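Local coordinates for YaeQ family protein (Pseudomonas syringae pv. tomato, PDB 2OT9) that is of unknown function but belongs to the PDDEXK nuclease-like clan and holds a meso-tartaric acid molecule in a pocket, at residues V78-P87 with R98-S109. Sequence-based numbering, arbitrary orientation.
Sequences VLHWIEVGQP and RTERTSLLAYGS. With SRT (S,R meso-tartaric acid), chain C.
Trp81 CZ3 sits over the centre of one face of the Arg98 guanidinium, with Arg98 NH2 3.4 Å from Trp81 CH2; the two planes are tilted 58° apart, so this is not a flat stack. Arg98 NH2 also bonds to the carbonyl of Asp65. Arg98 leads into the second strand of a beta-alpha-beta unit: strands 80-84 and 101-106 run parallel, neighbours in the mixed sheet, joined by helix 89-96. Thr99 presses its CG2 on Trp81 CB, while its OG1, anti to the backbone N (chi1 -174°), stands beside its own carbonyl carbon and reaches forward to Arg101 O. That carbonyl takes two good bonds, from Thr99 OG1 above its plane and from Trp81 N at 2.9 Å. The Arg101 chain runs extended alongside His80, its CD 3.8 Å from the ring centroid in a CH-pi contact, while Ile82 CG1 covers the opposite face. Backbone bonds then alternate regularly through Ser103 N to Trp81 O, Glu83 N to Ser103 O and Leu105 N to Glu83 O. Leu104 CD1 slips under the Glu83 carbonyl and meets Pro87 CD at 3.5 Å, on the face where Glu83 takes the Trp81 NE1 hydrogen and forms a salt bridge with Arg91. Leu105 O receives Gly85 N, where the chain leaves the strand and enters the tartrate pocket: Val84 O accepts from the ligand's O3, and Gln86 N gives a nearly straight bond to its O1. Beyond Ala106, the Tyr107 ring sits against Gly85 CA. Tyr107 O is met by Gln86 NE2 at 3.0 Å, almost in the amide plane, with an N-H...O angle of 174°.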
ATOM      1  N   VAL A  78      -8.513  10.241 -11.155  1.00 23.36           N
ATOM      2  CA  VAL A  78      -7.508   9.454 -10.454  1.00 22.46           C
ATOM      3  C   VAL A  78      -6.123   9.691 -11.040  1.00 22.50           C
ATOM      4  O   VAL A  78      -5.905   9.497 -12.229  1.00 22.47           O
ATOM      5  CB  VAL A  78      -7.858   7.949 -10.458  1.00 23.04           C
ATOM      6  CG1 VAL A  78      -6.879   7.164  -9.586  1.00 22.05           C
ATOM      7  CG2 VAL A  78      -9.314   7.728  -9.984  1.00 23.02           C
ATOM      8  N   LEU A  79      -5.196  10.126 -10.191  1.00 22.07           N
ATOM      9  CA  LEU A  79      -3.781  10.236 -10.536  1.00 21.98           C
ATOM     10  C   LEU A  79      -3.052   8.921 -10.243  1.00 22.32           C
ATOM     11  O   LEU A  79      -2.141   8.518 -10.974  1.00 22.70           O
ATOM     12  CB  LEU A  79      -3.132  11.389  -9.736  1.00 22.15           C
ATOM     13  CG  LEU A  79      -3.722  12.796  -9.969  1.00 22.96           C
ATOM     14  CD1 LEU A  79      -2.999  13.876  -9.202  1.00 24.37           C
ATOM     15  CD2 LEU A  79      -3.718  13.129 -11.433  1.00 24.32           C
ATOM     16  N   HIS A  80      -3.456   8.242  -9.171  1.00 21.86           N
ATOM     17  CA  HIS A  80      -2.729   7.065  -8.706  1.00 22.12           C
ATOM     18  C   HIS A  80      -3.724   6.113  -8.078  1.00 21.69           C
ATOM     19  O   HIS A  80      -4.463   6.490  -7.174  1.00 21.87           O
ATOM     20  CB  HIS A  80      -1.627   7.488  -7.699  1.00 22.27           C
ATOM     21  CG  HIS A  80      -0.589   6.435  -7.407  1.00 22.83           C
ATOM     22  ND1 HIS A  80      -0.438   5.280  -8.149  1.00 23.72           N
ATOM     23  CD2 HIS A  80       0.398   6.406  -6.477  1.00 22.34           C
ATOM     24  CE1 HIS A  80       0.573   4.576  -7.670  1.00 20.64           C
ATOM     25  NE2 HIS A  80       1.099   5.239  -6.660  1.00 24.52           N
ATOM     26  N   TRP A  81      -3.744   4.883  -8.587  1.00 21.42           N
ATOM     27  CA  TRP A  81      -4.630   3.828  -8.106  1.00 22.15           C
ATOM     28  C   TRP A  81      -3.764   2.756  -7.449  1.00 21.68           C
ATOM     29  O   TRP A  81      -2.975   2.106  -8.125  1.00 20.98           O
ATOM     30  CB  TRP A  81      -5.394   3.222  -9.301  1.00 22.32           C
ATOM     31  CG  TRP A  81      -6.456   2.207  -8.951  1.00 23.52           C
ATOM     32  CD1 TRP A  81      -6.261   0.901  -8.587  1.00 24.66           C
ATOM     33  CD2 TRP A  81      -7.883   2.402  -8.987  1.00 24.98           C
ATOM     34  NE1 TRP A  81      -7.474   0.276  -8.368  1.00 24.38           N
ATOM     35  CE2 TRP A  81      -8.485   1.171  -8.619  1.00 25.67           C
ATOM     36  CE3 TRP A  81      -8.711   3.491  -9.307  1.00 25.14           C
ATOM     37  CZ2 TRP A  81      -9.873   1.011  -8.535  1.00 23.82           C
ATOM     38  CZ3 TRP A  81     -10.098   3.325  -9.228  1.00 24.74           C
ATOM     39  CH2 TRP A  81     -10.658   2.097  -8.833  1.00 25.27           C
ATOM     40  N   ILE A  82      -3.919   2.562  -6.136  1.00 21.78           N
ATOM     41  CA  ILE A  82      -3.071   1.610  -5.420  1.00 21.66           C
ATOM     42  C   ILE A  82      -3.858   0.437  -4.859  1.00 22.53           C
ATOM     43  O   ILE A  82      -4.782   0.619  -4.058  1.00 22.42           O
ATOM     44  CB  ILE A  82      -2.307   2.296  -4.267  1.00 21.87           C
ATOM     45  CG1 ILE A  82      -1.640   3.581  -4.775  1.00 21.03           C
ATOM     46  CG2 ILE A  82      -1.269   1.335  -3.652  1.00 21.24           C
ATOM     47  CD1 ILE A  82      -0.858   4.397  -3.723  1.00 21.61           C
ATOM     48  N   GLU A  83      -3.471  -0.774  -5.244  1.00 22.39           N
ATOM     49  CA  GLU A  83      -4.049  -1.968  -4.620  1.00 23.47           C
ATOM     50  C   GLU A  83      -3.035  -2.656  -3.718  1.00 23.17           C
ATOM     51  O   GLU A  83      -1.831  -2.388  -3.796  1.00 22.94           O
ATOM     52  CB  GLU A  83      -4.518  -2.959  -5.691  1.00 23.07           C
ATOM     53  CG  GLU A  83      -5.639  -2.434  -6.593  1.00 26.73           C
ATOM     54  CD  GLU A  83      -7.004  -2.269  -5.885  1.00 29.95           C
ATOM     55  OE1 GLU A  83      -7.108  -2.342  -4.624  1.00 32.82           O
ATOM     56  OE2 GLU A  83      -7.984  -2.043  -6.610  1.00 28.27           O
ATOM     57  N   VAL A  84      -3.530  -3.545  -2.864  1.00 22.76           N
ATOM     58  CA  VAL A  84      -2.668  -4.396  -2.042  1.00 23.93           C
ATOM     59  C   VAL A  84      -3.151  -5.846  -2.163  1.00 24.10           C
ATOM     60  O   VAL A  84      -4.331  -6.090  -2.427  1.00 24.76           O
ATOM     61  CB  VAL A  84      -2.586  -3.940  -0.545  1.00 24.02           C
ATOM     62  CG1 VAL A  84      -2.177  -2.444  -0.440  1.00 23.78           C
ATOM     63  CG2 VAL A  84      -3.891  -4.185   0.178  1.00 24.35           C
ATOM     64  N   GLY A  85      -2.249  -6.793  -1.976  1.00 23.88           N
ATOM     65  CA  GLY A  85      -2.637  -8.210  -1.980  1.00 24.42           C
ATOM     66  C   GLY A  85      -2.428  -8.854  -3.340  1.00 25.04           C
ATOM     67  O   GLY A  85      -1.397  -8.633  -3.982  1.00 25.63           O
ATOM     68  N   GLN A  86      -3.421  -9.616  -3.795  1.00 24.82           N
ATOM     69  CA  GLN A  86      -3.278 -10.424  -5.000  1.00 24.69           C
ATOM     70  C   GLN A  86      -4.463 -10.235  -5.960  1.00 24.87           C
ATOM     71  O   GLN A  86      -5.177 -11.199  -6.251  1.00 24.97           O
ATOM     72  CB  GLN A  86      -3.104 -11.905  -4.614  1.00 24.76           C
ATOM     73  CG  GLN A  86      -1.806 -12.175  -3.830  1.00 24.48           C
ATOM     74  CD  GLN A  86      -1.610 -13.625  -3.440  1.00 25.17           C
ATOM     75  OE1 GLN A  86      -2.211 -14.534  -4.017  1.00 22.25           O
ATOM     76  NE2 GLN A  86      -0.765 -13.849  -2.440  1.00 23.38           N
ATOM     77  N   PRO A  87      -4.671  -9.000  -6.470  1.00 24.66           N
ATOM     78  CA  PRO A  87      -5.751  -8.812  -7.457  1.00 24.80           C
ATOM     79  C   PRO A  87      -5.406  -9.558  -8.744  1.00 24.57           C
ATOM     80  O   PRO A  87      -4.219  -9.755  -9.032  1.00 24.28           O
ATOM     81  CB  PRO A  87      -5.751  -7.302  -7.706  1.00 24.20           C
ATOM     82  CG  PRO A  87      -4.353  -6.854  -7.359  1.00 25.63           C
ATOM     83  CD  PRO A  87      -3.916  -7.750  -6.224  1.00 24.51           C
ATOM     84  N   ARG A  98      -8.532   3.490 -15.543  1.00 34.02           N
ATOM     85  CA  ARG A  98      -9.173   4.566 -14.769  1.00 33.85           C
ATOM     86  C   ARG A  98      -8.179   5.618 -14.224  1.00 33.09           C
ATOM     87  O   ARG A  98      -8.610   6.655 -13.713  1.00 33.32           O
ATOM     88  CB  ARG A  98     -10.002   3.981 -13.608  1.00 34.04           C
ATOM     89  CG  ARG A  98     -11.387   3.447 -13.988  1.00 37.19           C
ATOM     90  CD  ARG A  98     -12.168   2.873 -12.786  1.00 39.41           C
ATOM     91  NE  ARG A  98     -12.752   3.912 -11.921  1.00 41.43           N
ATOM     92  CZ  ARG A  98     -13.425   3.679 -10.789  0.85 41.85           C
ATOM     93  NH1 ARG A  98     -13.899   4.694 -10.078  1.00 42.55           N
ATOM     94  NH2 ARG A  98     -13.634   2.437 -10.356  1.00 41.97           N
ATOM     95  N   THR A  99      -6.874   5.378 -14.389  1.00 31.94           N
ATOM     96  CA  THR A  99      -5.811   6.150 -13.698  1.00 30.88           C
ATOM     97  C   THR A  99      -4.593   6.378 -14.605  1.00 30.58           C
ATOM     98  O   THR A  99      -4.405   5.665 -15.595  1.00 30.53           O
ATOM     99  CB  THR A  99      -5.360   5.375 -12.422  1.00 30.70           C
ATOM    100  OG1 THR A  99      -4.431   6.143 -11.643  1.00 30.31           O
ATOM    101  CG2 THR A  99      -4.736   4.031 -12.796  1.00 29.31           C
ATOM    102  N   GLU A 100      -3.757   7.355 -14.264  1.00 29.70           N
ATOM    103  CA  GLU A 100      -2.490   7.568 -14.972  1.00 29.47           C
ATOM    104  C   GLU A 100      -1.395   6.613 -14.456  1.00 28.50           C
ATOM    105  O   GLU A 100      -0.434   6.277 -15.164  1.00 28.68           O
ATOM    106  CB  GLU A 100      -2.032   9.023 -14.793  1.00 30.65           C
ATOM    107  CG  GLU A 100      -0.744   9.377 -15.558  1.00 33.92           C
ATOM    108  CD  GLU A 100      -0.760  10.788 -16.127  1.00 38.68           C
ATOM    109  OE1 GLU A 100      -0.830  10.926 -17.378  1.00 39.55           O
ATOM    110  OE2 GLU A 100      -0.711  11.748 -15.323  1.00 40.51           O
ATOM    111  N   ARG A 101      -1.536   6.202 -13.208  1.00 26.47           N
ATOM    112  CA  ARG A 101      -0.545   5.333 -12.577  1.00 25.33           C
ATOM    113  C   ARG A 101      -1.267   4.306 -11.749  1.00 23.97           C
ATOM    114  O   ARG A 101      -2.165   4.641 -10.987  1.00 23.39           O
ATOM    115  CB  ARG A 101       0.413   6.138 -11.693  1.00 25.65           C
ATOM    116  CG  ARG A 101       1.478   5.271 -11.034  1.00 27.19           C
ATOM    117  CD  ARG A 101       2.492   6.098 -10.267  1.00 30.40           C
ATOM    118  NE  ARG A 101       3.694   5.291 -10.098  1.00 36.18           N
ATOM    119  CZ  ARG A 101       4.721   5.302 -10.949  1.00 37.06           C
ATOM    120  NH1 ARG A 101       5.750   4.517 -10.722  1.00 37.69           N
ATOM    121  NH2 ARG A 101       4.727   6.107 -12.018  1.00 38.01           N
ATOM    122  N   THR A 102      -0.880   3.050 -11.916  1.00 22.75           N
ATOM    123  CA  THR A 102      -1.418   1.977 -11.101  1.00 22.92           C
ATOM    124  C   THR A 102      -0.272   1.342 -10.336  1.00 22.74           C
ATOM    125  O   THR A 102       0.767   1.026 -10.926  1.00 21.71           O
ATOM    126  CB  THR A 102      -2.062   0.898 -11.985  1.00 22.46           C
ATOM    127  OG1 THR A 102      -3.055   1.498 -12.798  1.00 24.50           O
ATOM    128  CG2 THR A 102      -2.734  -0.199 -11.153  1.00 24.55           C
ATOM    129  N   SER A 103      -0.457   1.137  -9.031  1.00 22.54           N
ATOM    130  CA  SER A 103       0.553   0.433  -8.258  1.00 23.03           C
ATOM    131  C   SER A 103      -0.076  -0.691  -7.475  1.00 22.92           C
ATOM    132  O   SER A 103      -1.219  -0.607  -7.061  1.00 22.92           O
ATOM    133  CB  SER A 103       1.334   1.365  -7.306  1.00 22.55           C
ATOM    134  OG  SER A 103       2.029   2.348  -8.063  1.00 25.42           O
ATOM    135  N   LEU A 104       0.702  -1.734  -7.246  1.00 22.76           N
ATOM    136  CA  LEU A 104       0.246  -2.809  -6.378  1.00 22.23           C
ATOM    137  C   LEU A 104       1.365  -3.164  -5.420  1.00 22.77           C
ATOM    138  O   LEU A 104       2.501  -3.438  -5.858  1.00 21.77           O
ATOM    139  CB  LEU A 104      -0.150  -4.031  -7.207  1.00 21.72           C
ATOM    140  CG  LEU A 104      -0.303  -5.357  -6.446  1.00 20.56           C
ATOM    141  CD1 LEU A 104      -1.489  -5.303  -5.443  1.00 18.63           C
ATOM    142  CD2 LEU A 104      -0.479  -6.508  -7.429  1.00 21.54           C
ATOM    143  N   LEU A 105       1.050  -3.169  -4.115  1.00 22.85           N
ATOM    144  CA  LEU A 105       1.922  -3.804  -3.134  1.00 23.62           C
ATOM    145  C   LEU A 105       1.382  -5.192  -2.830  1.00 24.33           C
ATOM    146  O   LEU A 105       0.416  -5.345  -2.059  1.00 23.20           O
ATOM    147  CB  LEU A 105       2.012  -3.003  -1.819  1.00 23.95           C
ATOM    148  CG  LEU A 105       2.910  -1.785  -1.747  1.00 26.22           C
ATOM    149  CD1 LEU A 105       3.045  -1.332  -0.301  1.00 23.38           C
ATOM    150  CD2 LEU A 105       4.305  -2.122  -2.345  1.00 24.92           C
ATOM    151  N   ALA A 106       2.006  -6.196  -3.432  1.00 23.84           N
ATOM    152  CA  ALA A 106       1.561  -7.566  -3.313  1.00 24.60           C
ATOM    153  C   ALA A 106       2.131  -8.168  -2.025  1.00 25.09           C
ATOM    154  O   ALA A 106       3.172  -7.719  -1.548  1.00 25.27           O
ATOM    155  CB  ALA A 106       2.025  -8.356  -4.537  1.00 24.30           C
ATOM    156  N   TYR A 107       1.433  -9.137  -1.439  1.00 24.96           N
ATOM    157  CA  TYR A 107       1.968  -9.863  -0.280  1.00 25.34           C
ATOM    158  C   TYR A 107       1.373 -11.251  -0.249  1.00 26.18           C
ATOM    159  O   TYR A 107       0.445 -11.552  -1.013  1.00 25.29           O
ATOM    160  CB  TYR A 107       1.730  -9.098   1.041  1.00 25.54           C
ATOM    161  CG  TYR A 107       0.293  -9.132   1.521  1.00 24.42           C
ATOM    162  CD1 TYR A 107      -0.123 -10.092   2.471  1.00 24.49           C
ATOM    163  CD2 TYR A 107      -0.632  -8.209   1.058  1.00 23.47           C
ATOM    164  CE1 TYR A 107      -1.437 -10.140   2.910  1.00 24.56           C
ATOM    165  CE2 TYR A 107      -1.981  -8.248   1.485  1.00 23.79           C
ATOM    166  CZ  TYR A 107      -2.364  -9.215   2.415  1.00 24.07           C
ATOM    167  OH  TYR A 107      -3.674  -9.277   2.841  1.00 25.11           O
ATOM    168  N   GLY A 108       1.910 -12.097   0.632  1.00 26.87           N
ATOM    169  CA  GLY A 108       1.565 -13.506   0.651  1.00 28.06           C
ATOM    170  C   GLY A 108       2.491 -14.259  -0.283  1.00 29.32           C
ATOM    171  O   GLY A 108       3.380 -13.664  -0.913  1.00 29.82           O
ATOM    172  N   SER A 109       2.266 -15.566  -0.370  1.00 29.53           N
ATOM    173  CA  SER A 109       2.959 -16.452  -1.286  1.00 30.21           C
ATOM    174  C   SER A 109       2.546 -16.128  -2.727  1.00 29.34           C
ATOM    175  O   SER A 109       1.369 -16.223  -3.081  1.00 29.29           O
ATOM    176  CB  SER A 109       2.608 -17.902  -0.940  1.00 30.54           C
ATOM    177  OG  SER A 109       2.900 -18.780  -2.016  0.70 33.34           O
TER
HETATM  178  O1  SRT C 201      -5.743  -9.442  -2.450  1.00 36.00           O
HETATM  179  O11 SRT C 201      -7.435 -10.322  -3.511  1.00 38.93           O
HETATM  180  C1  SRT C 201      -6.921  -9.412  -2.832  1.00 38.28           C
HETATM  181  C2  SRT C 201      -7.708  -8.185  -2.447  0.60 40.03           C
HETATM  182  O2  SRT C 201      -8.977  -8.420  -1.816  1.00 41.51           O
HETATM  183  C3  SRT C 201      -7.844  -7.355  -3.702  1.00 39.46           C
HETATM  184  O3  SRT C 201      -6.586  -6.680  -3.793  1.00 36.89           O
HETATM  185  C4  SRT C 201      -9.017  -6.397  -3.636  0.60 39.48           C
HETATM  186  O4  SRT C 201      -9.271  -5.736  -2.592  1.00 40.20           O
HETATM  187  O41 SRT C 201      -9.716  -6.295  -4.666  0.60 39.08           O